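Local atomic coordinates of sulfate transporter sulfate transporter family protein (PDB entry 4DGF), a protein that is the STAS domain of a SulP-family membrane protein that probably transports sulfate or related anions. Residues Val54-Met59 and Lys120-Ala125; Arg60-Ile65 and Asp94-Ala99; His71-Phe76 and Phe103-Ala108; Leu87-Val92 and Glu112-His117. One frame throughout, in Å; residues are numbered along the deposited sequence. Where two conformers were deposited one is given.

Interactions 1 and 4 lie nearest the middle of the domain and share the sheet: strands 54-58 and 86-90 are neighbours in it, and Phe55 O takes a probable hydrogen bond from Leu88 N. Only interaction 1 is wholly buried; it is purely apolar, a strand under helix 118-130. Interaction 4, central but partly buried, is the polar one, a single parallel bridge and a few backbone hydrogen bonds along strand 86-90, an outermost strand. Interactions 2 and 3, also partly buried, sit farther out, joining loops and helices instead of strands. Interaction 2 mixes aliphatic packing with an exposed arginine; interaction 3 is aromatic, with a water bridging Trp74 and Phe103. Ile65 and Leu73 touch where these two meet.

Interaction 1: residues Val54-Met59 and Lys120-Ala125; sequences VFILRM and KALAYA
Ile56 reaches from the middle of strand 54-58 into the underside of helix 118-130 and has the largest share of this contact. In the conformer given, its CG1 branch stands anti to the carbonyl carbon (chi1 -55°) and runs on extended, which brings the tip CD1 to 3.7 Å from Leu122 CD2; the two side chains cross at about a right angle. The same CD1 lies 4.1 Å from Ala125 CB, while the other branch, CG2, sits 4.2 Å from Ala121 CB. One isoleucine therefore meets two alanines a helical turn apart, one with each branch. Ala125 also receives Val54, whose CG1 is 3.8 Å from Ala125 CB. Val54 and Ile56 alternate with Phe55 along the strand, so both turn to the helix while Phe55 turns to the other side and meets Phe76 edge-to-face. Strand and helix axes run antiparallel at 174°, 9.7 Å apart. Further along the helix, Leu128 and Val129 continue the cover over Val54, and Ile118 touches Ile56 from the preceding turn. Small alanines facing branched aliphatic chains let the helix lie over the central strand, and with every touching residue buried and apolar, the contact rests on dispersion and on the exclusion of water.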
loop_
_atom_site.group_PDB
_atom_site.type_symbol
_atom_site.label_atom_id
_atom_site.label_comp_id
_atom_site.label_asym_id
_atom_site.label_seq_id
_atom_site.Cartn_x
_atom_site.Cartn_y
_atom_site.Cartn_z
ATOM N N VAL A 54 6.739 2.654 -8.085
ATOM C CA VAL A 54 5.521 2.929 -7.213
ATOM C C VAL A 54 5.032 1.567 -6.736
ATOM O O VAL A 54 4.996 0.628 -7.539
ATOM C CB VAL A 54 4.390 3.606 -7.968
ATOM C CG1 VAL A 54 3.192 3.938 -7.080
ATOM C CG2 VAL A 54 4.849 4.922 -8.676
ATOM N N PHE A 55 4.648 1.482 -5.444
ATOM C CA PHE A 55 4.144 0.278 -4.887
ATOM C C PHE A 55 2.802 0.641 -4.291
ATOM O O PHE A 55 2.759 1.540 -3.405
ATOM C CB PHE A 55 5.136 -0.280 -3.791
ATOM C CG PHE A 55 4.863 -1.633 -3.329
ATOM C CD1 PHE A 55 5.674 -2.693 -3.756
ATOM C CD2 PHE A 55 3.744 -1.866 -2.514
ATOM C CE1 PHE A 55 5.319 -4.043 -3.412
ATOM C CE2 PHE A 55 3.478 -3.190 -2.056
ATOM C CZ PHE A 55 4.296 -4.259 -2.526
ATOM N N ILE A 56 1.758 -0.098 -4.698
ATOM C CA ILE A 56 0.424 0.167 -4.175
ATOM C C ILE A 56 0.081 -0.974 -3.251
ATOM O O ILE A 56 0.029 -2.142 -3.648
ATOM C CB ILE A 56 -0.625 0.301 -5.307
ATOM C CG1 ILE A 56 -0.170 1.360 -6.305
ATOM C CG2 ILE A 56 -2.040 0.599 -4.680
ATOM C CD1 ILE A 56 -1.117 1.651 -7.430
ATOM N N LEU A 57 -0.236 -0.625 -2.004
ATOM C CA LEU A 57 -0.720 -1.642 -1.105
ATOM C C LEU A 57 -2.243 -1.495 -1.051
ATOM O O LEU A 57 -2.757 -0.372 -0.632
ATOM C CB LEU A 57 -0.104 -1.306 0.261
ATOM C CG LEU A 57 -0.149 -2.407 1.217
ATOM C CD1 LEU A 57 0.710 -3.618 0.831
ATOM C CD2 LEU A 57 0.447 -1.870 2.538
ATOM N N ARG A 58 -2.941 -2.497 -1.587
ATOM C CA ARG A 58 -4.356 -2.492 -1.625
ATOM C C ARG A 58 -4.955 -2.934 -0.315
ATOM O O ARG A 58 -4.789 -4.146 0.077
ATOM C CB ARG A 58 -4.963 -3.406 -2.778
ATOM C CG ARG A 58 -4.548 -2.819 -4.132
ATOM C CD ARG A 58 -5.354 -3.410 -5.271
ATOM N NE ARG A 58 -6.782 -3.018 -5.157
ATOM C CZ ARG A 58 -7.757 -3.379 -5.980
ATOM N NH1 ARG A 58 -7.515 -4.128 -7.087
ATOM N NH2 ARG A 58 -8.962 -2.882 -5.757
HETATM N N MSE A 59 -5.776 -2.064 0.257
HETATM C CA MSE A 59 -6.210 -2.286 1.652
HETATM C C MSE A 59 -7.720 -2.299 1.724
HETATM O O MSE A 59 -8.282 -2.088 2.796
HETATM C CB MSE A 59 -5.563 -1.195 2.562
HETATM C CG MSE A 59 -4.021 -1.200 2.484
HETATM SE SE MSE A 59 -3.262 -0.052 3.867
HETATM C CE MSE A 59 -3.213 -1.423 5.338
ATOM N N LYS A 120 -8.137 5.872 -7.959
ATOM C CA LYS A 120 -7.434 7.104 -7.633
ATOM C C LYS A 120 -5.972 6.804 -7.417
ATOM O O LYS A 120 -5.156 7.640 -7.782
ATOM C CB LYS A 120 -7.991 7.701 -6.315
ATOM C CG LYS A 120 -9.481 7.927 -6.379
ATOM C CD LYS A 120 -10.044 8.509 -5.075
ATOM C CE LYS A 120 -11.514 8.848 -5.386
ATOM N NZ LYS A 120 -12.323 8.731 -4.158
ATOM N N ALA A 121 -5.647 5.684 -6.691
ATOM C CA ALA A 121 -4.231 5.457 -6.478
ATOM C C ALA A 121 -3.503 5.254 -7.837
ATOM O O ALA A 121 -2.318 5.600 -8.027
ATOM C CB ALA A 121 -4.005 4.270 -5.518
ATOM N N LEU A 122 -4.165 4.526 -8.716
ATOM C CA LEU A 122 -3.578 4.255 -10.026
ATOM C C LEU A 122 -3.376 5.520 -10.868
ATOM O O LEU A 122 -2.321 5.667 -11.587
ATOM C CB LEU A 122 -4.427 3.300 -10.861
ATOM C CG LEU A 122 -4.141 1.837 -10.499
ATOM C CD1 LEU A 122 -5.167 0.893 -11.184
ATOM C CD2 LEU A 122 -2.717 1.297 -10.737
ATOM N N ALA A 123 -4.381 6.349 -10.820
ATOM C CA ALA A 123 -4.258 7.680 -11.513
ATOM C C ALA A 123 -3.004 8.410 -11.019
ATOM O O ALA A 123 -2.253 8.951 -11.803
ATOM C CB ALA A 123 -5.476 8.510 -11.257
ATOM N N TYR A 124 -2.815 8.496 -9.677
ATOM C CA TYR A 124 -1.609 9.055 -9.154
ATOM C C TYR A 124 -0.285 8.341 -9.465
ATOM O O TYR A 124 0.750 8.966 -9.695
ATOM C CB TYR A 124 -1.818 9.238 -7.643
ATOM C CG TYR A 124 -0.872 10.145 -6.977
ATOM C CD1 TYR A 124 -0.802 11.508 -7.374
ATOM C CD2 TYR A 124 -0.056 9.726 -5.932
ATOM C CE1 TYR A 124 0.058 12.388 -6.728
ATOM C CE2 TYR A 124 0.787 10.631 -5.217
ATOM C CZ TYR A 124 0.830 11.951 -5.650
ATOM O OH TYR A 124 1.663 12.870 -5.040
ATOM N N ALA A 125 -0.256 7.025 -9.337
ATOM C CA ALA A 125 0.839 6.236 -9.756
ATOM C C ALA A 125 1.235 6.503 -11.239
ATOM O O ALA A 125 2.385 6.632 -11.539
ATOM C CB ALA A 125 0.470 4.731 -9.608
#

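Interaction 2: residues Arg60-Ile65 and Asp94-Ala99; sequences RRVPVI and DRLYGA
Leu96 is the main bump here, pushing from the first turn of helix 94-103 into a hollow formed by Val62 and Ile65 of the loop after strand 54-58. Its two methyls divide the work: CD2 rests 3.4 Å from Val62 O and 4.2 Å from Val62 CB, while CD1 meets Ile65 CG2 at 4.0 Å. Ile65 crosses Leu96 at about a right angle, and its CG2 fits between Leu96 and the next helical turn, 4.1 Å from Ala99 CB. That methyl is placed there because the longer CG1 branch lies anti to the backbone N (chi1 -179°) and leads off elsewhere. Between them the Pro63 carbonyl oxygen projects toward the helix, 3.4 Å from Arg95 CD. The arginine, extended from CG to NE, runs past it until its guanidinium comes over Val64: CG1 stands beneath one face, offset from its centre, at 3.5 Å from Arg95 NH2. Val62 also touches Ile29, and Val64 touches Pro32 and Phe34. Val62, Ile65 and Leu96 are buried and pack mainly through aliphatic carbons; where the contact meets solvent, Arg95 contributes its carbon chain and the flat of its guanidinium to the packing and makes no hydrogen bond to the loop.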
loop_
_atom_site.group_PDB
_atom_site.type_symbol
_atom_site.label_atom_id
_atom_site.label_comp_id
_atom_site.label_asym_id
_atom_site.label_seq_id
_atom_site.Cartn_x
_atom_site.Cartn_y
_atom_site.Cartn_z
ATOM N N ARG A 60 -8.412 -2.538 0.612
ATOM C CA ARG A 60 -9.914 -2.581 0.694
ATOM C C ARG A 60 -10.496 -3.674 1.558
ATOM O O ARG A 60 -11.664 -3.551 2.030
ATOM C CB ARG A 60 -10.552 -2.739 -0.732
ATOM C CG ARG A 60 -10.039 -4.025 -1.426
ATOM C CD ARG A 60 -10.688 -4.047 -2.852
ATOM N NE ARG A 60 -10.153 -5.176 -3.605
ATOM C CZ ARG A 60 -10.763 -5.745 -4.655
ATOM N NH1 ARG A 60 -11.960 -5.298 -5.042
ATOM N NH2 ARG A 60 -10.188 -6.764 -5.306
ATOM N N ARG A 61 -9.709 -4.721 1.802
ATOM C CA ARG A 61 -10.137 -5.876 2.644
ATOM C C ARG A 61 -9.661 -5.715 4.082
ATOM O O ARG A 61 -9.793 -6.672 4.897
ATOM C CB ARG A 61 -9.516 -7.193 2.155
ATOM C CG ARG A 61 -9.840 -7.429 0.692
ATOM C CD ARG A 61 -9.429 -8.826 0.262
ATOM N NE ARG A 61 -9.323 -8.944 -1.209
ATOM C CZ ARG A 61 -9.067 -10.100 -1.835
ATOM N NH1 ARG A 61 -9.032 -11.256 -1.142
ATOM N NH2 ARG A 61 -8.910 -10.154 -3.169
ATOM N N VAL A 62 -9.139 -4.555 4.415
ATOM C CA VAL A 62 -8.451 -4.453 5.717
ATOM C C VAL A 62 -9.273 -3.434 6.549
ATOM O O VAL A 62 -9.101 -2.199 6.382
ATOM C CB VAL A 62 -7.085 -3.889 5.513
ATOM C CG1 VAL A 62 -6.366 -3.919 6.851
ATOM C CG2 VAL A 62 -6.282 -4.750 4.551
ATOM N N PRO A 63 -10.107 -3.939 7.484
ATOM C CA PRO A 63 -10.684 -2.976 8.394
ATOM C C PRO A 63 -9.938 -2.622 9.662
ATOM O O PRO A 63 -10.314 -1.584 10.328
ATOM C CB PRO A 63 -12.052 -3.605 8.752
ATOM C CG PRO A 63 -11.837 -5.094 8.594
ATOM C CD PRO A 63 -10.610 -5.319 7.699
ATOM N N VAL A 64 -8.889 -3.396 10.010
ATOM C CA VAL A 64 -8.311 -3.335 11.310
ATOM C C VAL A 64 -6.848 -3.736 11.071
ATOM O O VAL A 64 -6.522 -4.494 10.117
ATOM C CB VAL A 64 -8.985 -4.350 12.380
ATOM C CG1 VAL A 64 -10.385 -3.879 12.735
ATOM C CG2 VAL A 64 -9.000 -5.757 11.879
ATOM N N ILE A 65 -5.991 -3.189 11.891
ATOM C CA ILE A 65 -4.557 -3.516 11.940
ATOM C C ILE A 65 -4.139 -3.509 13.446
ATOM O O ILE A 65 -4.569 -2.581 14.222
ATOM C CB ILE A 65 -3.812 -2.472 11.094
ATOM C CG1 ILE A 65 -2.282 -2.712 11.046
ATOM C CG2 ILE A 65 -4.175 -1.094 11.658
ATOM C CD1 ILE A 65 -1.680 -1.862 10.005
ATOM N N ASP A 94 -12.635 4.698 6.161
ATOM C CA ASP A 94 -12.546 5.668 7.258
ATOM C C ASP A 94 -12.109 5.072 8.598
ATOM O O ASP A 94 -11.299 5.672 9.281
ATOM C CB ASP A 94 -13.931 6.323 7.400
ATOM C CG ASP A 94 -14.206 7.351 6.330
ATOM O OD1 ASP A 94 -13.308 7.676 5.509
ATOM O OD2 ASP A 94 -15.373 7.853 6.303
ATOM N N ARG A 95 -12.469 3.812 8.885
ATOM C CA ARG A 95 -12.023 3.216 10.131
ATOM C C ARG A 95 -10.534 2.890 10.065
ATOM O O ARG A 95 -9.755 3.238 10.970
ATOM C CB ARG A 95 -12.841 1.986 10.419
ATOM C CG ARG A 95 -12.214 1.307 11.615
ATOM C CD ARG A 95 -12.937 0.028 11.848
ATOM N NE ARG A 95 -12.306 -0.446 13.081
ATOM C CZ ARG A 95 -12.787 -1.398 13.856
ATOM N NH1 ARG A 95 -13.899 -2.035 13.497
ATOM N NH2 ARG A 95 -12.077 -1.758 14.925
ATOM N N LEU A 96 -10.092 2.325 8.933
ATOM C CA LEU A 96 -8.619 2.113 8.851
ATOM C C LEU A 96 -7.790 3.393 8.940
ATOM O O LEU A 96 -6.698 3.434 9.586
ATOM C CB LEU A 96 -8.296 1.309 7.579
ATOM C CG LEU A 96 -6.798 1.034 7.434
ATOM C CD1 LEU A 96 -6.320 0.127 8.562
ATOM C CD2 LEU A 96 -6.652 0.197 6.154
ATOM N N TYR A 97 -8.243 4.434 8.274
ATOM C CA TYR A 97 -7.530 5.694 8.246
ATOM C C TYR A 97 -7.386 6.189 9.716
ATOM O O TYR A 97 -6.313 6.639 10.101
ATOM C CB TYR A 97 -8.354 6.727 7.422
ATOM C CG TYR A 97 -7.691 8.082 7.346
ATOM C CD1 TYR A 97 -6.833 8.403 6.317
ATOM C CD2 TYR A 97 -7.943 9.009 8.335
ATOM C CE1 TYR A 97 -6.268 9.676 6.246
ATOM C CE2 TYR A 97 -7.375 10.254 8.267
ATOM C CZ TYR A 97 -6.523 10.565 7.214
ATOM O OH TYR A 97 -5.933 11.828 7.132
ATOM N N GLY A 98 -8.481 6.056 10.460
ATOM C CA GLY A 98 -8.475 6.537 11.853
ATOM C C GLY A 98 -7.380 5.795 12.647
ATOM O O GLY A 98 -6.672 6.445 13.420
ATOM N N ALA A 99 -7.243 4.470 12.432
ATOM C CA ALA A 99 -6.229 3.647 13.137
ATOM C C ALA A 99 -4.844 4.173 12.704
ATOM O O ALA A 99 -3.975 4.425 13.526
ATOM C CB ALA A 99 -6.426 2.151 12.869
#

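Interaction 3: residues His71-Phe76 and Phe103-Ala108; sequences HALWEF and FGFIEA
Two aromatic rings, Trp74 and Phe105, meet as a T-shaped pair between helix 67-83 and helix 105-109. An edge of Phe105 is directed at the face of the six-membered ring of Trp74, with centroids 5.1 Å apart and planes at 89°; Phe105 CD1 stands above that face, toward its rim. The tryptophan ring gets there because CG is anti to the carbonyl carbon (chi1 -84°), which swings the indole out from its helix and across to the neighbouring one.

The second kind of contact is CH-pi. Leu73 CG lies over one face of Phe105, 4.0 Å from the ring centroid and 25° off its normal, while Leu73 CD2 is 3.7 Å from Phe105 CE2. Phe105 therefore has an aliphatic partner on a face and an aromatic one at an edge. Plain apolar contact adds Ala108, whose CB is 3.4 Å from Trp74 CZ3 at the indole edge.

The polar element is a single water: it accepts from Trp74 NE1 at 3.0 Å and donates to Phe103 O at 2.9 Å, tying the indole to the end of helix 94-103. There Gly104, with positive phi, closes that helix in a Schellman motif and also occupies the N-cap position of the next, so the chain turns sharply beside the indole. This is helix-to-helix packing on one side of the STAS domain's sheet, built on an aromatic pair, with Met70 and Gln77 of helix 67-83 also touching Phe105.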
loop_
_atom_site.group_PDB
_atom_site.type_symbol
_atom_site.label_atom_id
_atom_site.label_comp_id
_atom_site.label_asym_id
_atom_site.label_seq_id
_atom_site.Cartn_x
_atom_site.Cartn_y
_atom_site.Cartn_z
ATOM N N HIS A 71 3.607 -2.511 12.913
ATOM C CA HIS A 71 5.065 -2.533 12.849
ATOM C C HIS A 71 5.573 -2.971 11.472
ATOM O O HIS A 71 6.475 -2.369 10.904
ATOM C CB HIS A 71 5.610 -3.459 13.927
ATOM C CG HIS A 71 7.105 -3.587 13.876
ATOM N ND1 HIS A 71 7.704 -4.675 13.370
ATOM C CD2 HIS A 71 8.108 -2.672 14.214
ATOM C CE1 HIS A 71 9.105 -4.477 13.439
ATOM N NE2 HIS A 71 9.315 -3.257 13.941
ATOM N N ALA A 72 4.912 -3.962 10.886
ATOM C CA ALA A 72 5.321 -4.438 9.571
ATOM C C ALA A 72 5.103 -3.314 8.527
ATOM O O ALA A 72 5.958 -3.157 7.569
ATOM C CB ALA A 72 4.449 -5.639 9.232
ATOM N N LEU A 73 4.003 -2.557 8.648
ATOM C CA LEU A 73 3.699 -1.522 7.672
ATOM C C LEU A 73 4.748 -0.377 7.777
ATOM O O LEU A 73 5.209 0.083 6.733
ATOM C CB LEU A 73 2.261 -1.085 7.844
ATOM C CG LEU A 73 1.844 0.108 7.023
ATOM C CD1 LEU A 73 1.882 -0.246 5.521
ATOM C CD2 LEU A 73 0.375 0.468 7.384
ATOM N N TRP A 74 5.214 -0.047 8.971
ATOM C CA TRP A 74 6.256 0.980 9.160
ATOM C C TRP A 74 7.549 0.489 8.535
ATOM O O TRP A 74 8.273 1.293 7.832
ATOM C CB TRP A 74 6.679 1.190 10.635
ATOM C CG TRP A 74 5.794 2.123 11.390
ATOM C CD1 TRP A 74 4.924 1.836 12.447
ATOM C CD2 TRP A 74 5.678 3.548 11.209
ATOM N NE1 TRP A 74 4.337 2.971 12.911
ATOM C CE2 TRP A 74 4.695 4.010 12.213
ATOM C CE3 TRP A 74 6.281 4.489 10.358
ATOM C CZ2 TRP A 74 4.331 5.370 12.354
ATOM C CZ3 TRP A 74 5.885 5.821 10.489
ATOM C CH2 TRP A 74 4.935 6.253 11.470
ATOM N N GLU A 75 7.904 -0.765 8.795
ATOM C CA GLU A 75 9.181 -1.226 8.261
ATOM C C GLU A 75 9.075 -1.386 6.735
ATOM O O GLU A 75 10.057 -1.240 6.037
ATOM C CB GLU A 75 9.656 -2.503 8.954
ATOM C CG GLU A 75 9.051 -3.747 8.368
ATOM C CD GLU A 75 9.724 -5.042 8.843
ATOM O OE1 GLU A 75 10.993 -5.125 8.752
ATOM O OE2 GLU A 75 8.969 -5.973 9.275
ATOM N N PHE A 76 7.875 -1.624 6.198
ATOM C CA PHE A 76 7.759 -1.706 4.793
ATOM C C PHE A 76 7.953 -0.323 4.148
ATOM O O PHE A 76 8.606 -0.204 3.074
ATOM C CB PHE A 76 6.410 -2.315 4.374
ATOM C CG PHE A 76 6.326 -2.546 2.902
ATOM C CD1 PHE A 76 7.048 -3.537 2.301
ATOM C CD2 PHE A 76 5.531 -1.733 2.119
ATOM C CE1 PHE A 76 7.002 -3.720 0.916
ATOM C CE2 PHE A 76 5.477 -1.905 0.726
ATOM C CZ PHE A 76 6.255 -2.871 0.133
ATOM N N PHE A 103 -1.902 5.890 15.011
ATOM C CA PHE A 103 -0.569 5.358 15.084
ATOM C C PHE A 103 0.517 6.336 14.569
ATOM O O PHE A 103 1.679 6.101 14.773
ATOM C CB PHE A 103 -0.428 4.043 14.253
ATOM C CG PHE A 103 -1.009 2.782 14.934
ATOM C CD1 PHE A 103 -0.514 2.339 16.144
ATOM C CD2 PHE A 103 -1.986 2.016 14.282
ATOM C CE1 PHE A 103 -0.978 1.134 16.713
ATOM C CE2 PHE A 103 -2.420 0.808 14.833
ATOM C CZ PHE A 103 -1.937 0.392 16.095
ATOM N N GLY A 104 0.148 7.372 13.848
ATOM C CA GLY A 104 1.113 8.332 13.338
ATOM C C GLY A 104 1.588 8.092 11.915
ATOM O O GLY A 104 2.497 8.778 11.400
ATOM N N PHE A 105 0.995 7.065 11.295
ATOM C CA PHE A 105 1.497 6.622 10.014
ATOM C C PHE A 105 1.048 7.566 8.877
ATOM O O PHE A 105 1.848 7.782 7.941
ATOM C CB PHE A 105 0.982 5.186 9.677
ATOM C CG PHE A 105 1.627 4.631 8.445
ATOM C CD1 PHE A 105 2.983 4.420 8.497
ATOM C CD2 PHE A 105 0.933 4.293 7.295
ATOM C CE1 PHE A 105 3.646 3.856 7.413
ATOM C CE2 PHE A 105 1.600 3.758 6.161
ATOM C CZ PHE A 105 2.994 3.589 6.253
ATOM N N ILE A 106 -0.153 8.106 8.967
ATOM C CA ILE A 106 -0.676 9.047 7.930
ATOM C C ILE A 106 0.270 10.269 7.832
ATOM O O ILE A 106 0.672 10.643 6.717
ATOM C CB ILE A 106 -2.113 9.503 8.162
ATOM C CG1 ILE A 106 -3.072 8.307 8.208
ATOM C CG2 ILE A 106 -2.506 10.589 7.124
ATOM C CD1 ILE A 106 -3.261 7.509 6.861
ATOM N N GLU A 107 0.651 10.862 8.956
ATOM C CA GLU A 107 1.506 12.070 8.867
ATOM C C GLU A 107 2.894 11.673 8.400
ATOM O O GLU A 107 3.585 12.476 7.771
ATOM C CB GLU A 107 1.558 12.847 10.181
ATOM C CG GLU A 107 0.198 13.289 10.706
ATOM C CD GLU A 107 0.243 14.373 11.777
ATOM O OE1 GLU A 107 0.979 14.240 12.790
ATOM O OE2 GLU A 107 -0.510 15.356 11.623
ATOM N N ALA A 108 3.299 10.424 8.653
ATOM C CA ALA A 108 4.668 10.004 8.222
ATOM C C ALA A 108 4.741 9.703 6.743
ATOM O O ALA A 108 5.748 10.002 6.045
ATOM C CB ALA A 108 5.177 8.810 9.015
HETATM O O HOH W 1 2.926 3.540 15.488
#

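Interaction 4: residues Leu87-Val92 and Glu112-His117; sequences LLLSGV and ERVFDH
A short parallel pairing, with a single beta bridge between Leu89 and Val114, lets the chain before helix 118-130 run along strand 86-90, one of the two outermost of the sheet. Leu89 is gripped through both backbone groups: its N donates to Arg113 O at 2.9 Å, and its O accepts from Phe115 N at 2.8 Å. Past the strand's end one more backbone bond follows, Val92 N to Phe115 O, 3.0 Å long with an angle of 172° at the hydrogen. Gly91, with positive phi, makes the turn that brings this N-H round.

At the other end Arg113 folds back along the strand, its chain bent at chi2 (-89°). NH1 donates to a lone pair of Leu87 O at 3.2 Å, and also to a water that accepts from Leu87 N; the arginine thus bridges both backbone groups of one residue. On the way its CD lies 3.7 Å from Leu88 CD2, the two side chains crossing at about a right angle.

The side chains sort to two faces. Leu89 and Val114 lie side by side, pointing the same way, and Val114 CG1 meets Val92 CG2 at 3.8 Å. Leu88 and Phe115 occupy the other face, where Leu88 CD2 comes to the edge of the phenyl ring. Helix 105-109 packs on the first face through Ile106 and Leu109; helix 118-130 lies on the second, with Lys120 and Ala121 against Phe115, while strand 54-58 flanks strand 86-90 on its inner side.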
loop_
_atom_site.group_PDB
_atom_site.type_symbol
_atom_site.label_atom_id
_atom_site.label_comp_id
_atom_site.label_asym_id
_atom_site.label_seq_id
_atom_site.Cartn_x
_atom_site.Cartn_y
_atom_site.Cartn_z
ATOM N N LEU A 87 5.541 4.498 -1.920
ATOM C CA LEU A 87 4.418 3.713 -1.392
ATOM C C LEU A 87 3.110 4.535 -1.448
ATOM O O LEU A 87 3.095 5.671 -1.020
ATOM C CB LEU A 87 4.731 3.330 0.068
ATOM C CG LEU A 87 3.746 2.366 0.735
ATOM C CD1 LEU A 87 3.585 1.084 -0.084
ATOM C CD2 LEU A 87 4.166 2.034 2.196
ATOM N N LEU A 88 2.055 3.932 -2.012
ATOM C CA LEU A 88 0.673 4.456 -1.982
ATOM C C LEU A 88 -0.208 3.376 -1.233
ATOM O O LEU A 88 0.022 2.185 -1.323
ATOM C CB LEU A 88 0.082 4.666 -3.367
ATOM C CG LEU A 88 0.979 5.523 -4.322
ATOM C CD1 LEU A 88 0.312 5.651 -5.691
ATOM C CD2 LEU A 88 1.283 6.929 -3.734
ATOM N N LEU A 89 -1.160 3.866 -0.486
ATOM C CA LEU A 89 -2.222 2.945 0.026
ATOM C C LEU A 89 -3.496 3.206 -0.705
ATOM O O LEU A 89 -3.836 4.374 -0.917
ATOM C CB LEU A 89 -2.505 3.192 1.524
ATOM C CG LEU A 89 -1.281 3.463 2.332
ATOM C CD1 LEU A 89 -1.833 3.724 3.747
ATOM C CD2 LEU A 89 -0.361 2.219 2.340
ATOM N N SER A 90 -4.225 2.166 -1.123
ATOM C CA SER A 90 -5.522 2.400 -1.741
ATOM C C SER A 90 -6.542 1.631 -0.916
ATOM O O SER A 90 -6.174 0.711 -0.131
ATOM C CB SER A 90 -5.588 1.918 -3.193
ATOM O OG SER A 90 -5.415 0.523 -3.309
ATOM N N GLY A 91 -7.801 1.974 -1.158
ATOM C CA GLY A 91 -8.955 1.286 -0.553
ATOM C C GLY A 91 -8.984 1.467 0.977
ATOM O O GLY A 91 -9.500 0.609 1.692
ATOM N N VAL A 92 -8.454 2.587 1.409
ATOM C CA VAL A 92 -8.384 2.811 2.894
ATOM C C VAL A 92 -9.757 3.336 3.386
ATOM O O VAL A 92 -10.215 4.440 3.002
ATOM C CB VAL A 92 -7.280 3.797 3.269
ATOM C CG1 VAL A 92 -7.322 4.127 4.755
ATOM C CG2 VAL A 92 -5.903 3.268 2.901
ATOM N N GLU A 112 -1.352 12.711 0.952
ATOM C CA GLU A 112 -1.565 12.662 -0.481
ATOM C C GLU A 112 -1.237 11.279 -1.097
ATOM O O GLU A 112 -1.551 11.001 -2.274
ATOM C CB GLU A 112 -0.737 13.785 -1.153
ATOM C CG GLU A 112 0.722 13.431 -1.350
ATOM C CD GLU A 112 1.567 13.569 -0.085
ATOM O OE1 GLU A 112 1.067 14.010 1.043
ATOM O OE2 GLU A 112 2.779 13.243 -0.254
ATOM N N ARG A 113 -0.636 10.419 -0.287
ATOM C CA ARG A 113 -0.337 9.003 -0.682
ATOM C C ARG A 113 -1.425 7.960 -0.296
ATOM O O ARG A 113 -1.215 6.747 -0.558
ATOM C CB ARG A 113 0.948 8.546 -0.027
ATOM C CG ARG A 113 2.166 9.496 -0.161
ATOM C CD ARG A 113 2.955 9.229 -1.373
ATOM N NE ARG A 113 4.287 9.842 -1.325
ATOM C CZ ARG A 113 5.366 9.217 -0.852
ATOM N NH1 ARG A 113 5.288 7.919 -0.420
ATOM N NH2 ARG A 113 6.522 9.835 -0.910
ATOM N N VAL A 114 -2.566 8.426 0.296
ATOM C CA VAL A 114 -3.521 7.529 0.877
ATOM C C VAL A 114 -4.823 7.773 0.094
ATOM O O VAL A 114 -5.313 8.957 0.025
ATOM C CB VAL A 114 -3.706 7.841 2.403
ATOM C CG1 VAL A 114 -4.695 6.866 2.995
ATOM C CG2 VAL A 114 -2.326 7.698 3.066
ATOM N N PHE A 115 -5.406 6.701 -0.452
ATOM C CA PHE A 115 -6.604 6.754 -1.266
ATOM C C PHE A 115 -7.711 5.832 -0.835
ATOM O O PHE A 115 -7.422 4.780 -0.276
ATOM C CB PHE A 115 -6.278 6.374 -2.714
ATOM C CG PHE A 115 -5.175 7.270 -3.312
ATOM C CD1 PHE A 115 -5.516 8.432 -4.026
ATOM C CD2 PHE A 115 -3.854 6.991 -3.040
ATOM C CE1 PHE A 115 -4.493 9.278 -4.504
ATOM C CE2 PHE A 115 -2.871 7.857 -3.497
ATOM C CZ PHE A 115 -3.181 8.969 -4.251
ATOM N N ASP A 116 -8.982 6.191 -1.173
ATOM C CA ASP A 116 -10.011 5.331 -0.763
ATOM C C ASP A 116 -10.405 4.340 -1.841
ATOM O O ASP A 116 -11.363 3.548 -1.609
ATOM C CB ASP A 116 -11.246 6.090 -0.283
ATOM C CG ASP A 116 -11.841 6.976 -1.359
ATOM O OD1 ASP A 116 -11.577 6.752 -2.545
ATOM O OD2 ASP A 116 -12.629 7.918 -1.032
ATOM N N HIS A 117 -9.685 4.383 -2.945
ATOM C CA HIS A 117 -10.065 3.602 -4.118
ATOM C C HIS A 117 -8.857 3.408 -4.997
ATOM O O HIS A 117 -8.063 4.356 -5.270
ATOM C CB HIS A 117 -11.172 4.284 -4.962
ATOM C CG HIS A 117 -11.934 3.282 -5.865
ATOM N ND1 HIS A 117 -11.503 2.869 -7.108
ATOM C CD2 HIS A 117 -13.102 2.557 -5.627
ATOM C CE1 HIS A 117 -12.344 1.943 -7.602
ATOM N NE2 HIS A 117 -13.305 1.737 -6.718
HETATM O O HOH W 2 7.495 5.776 0.099
#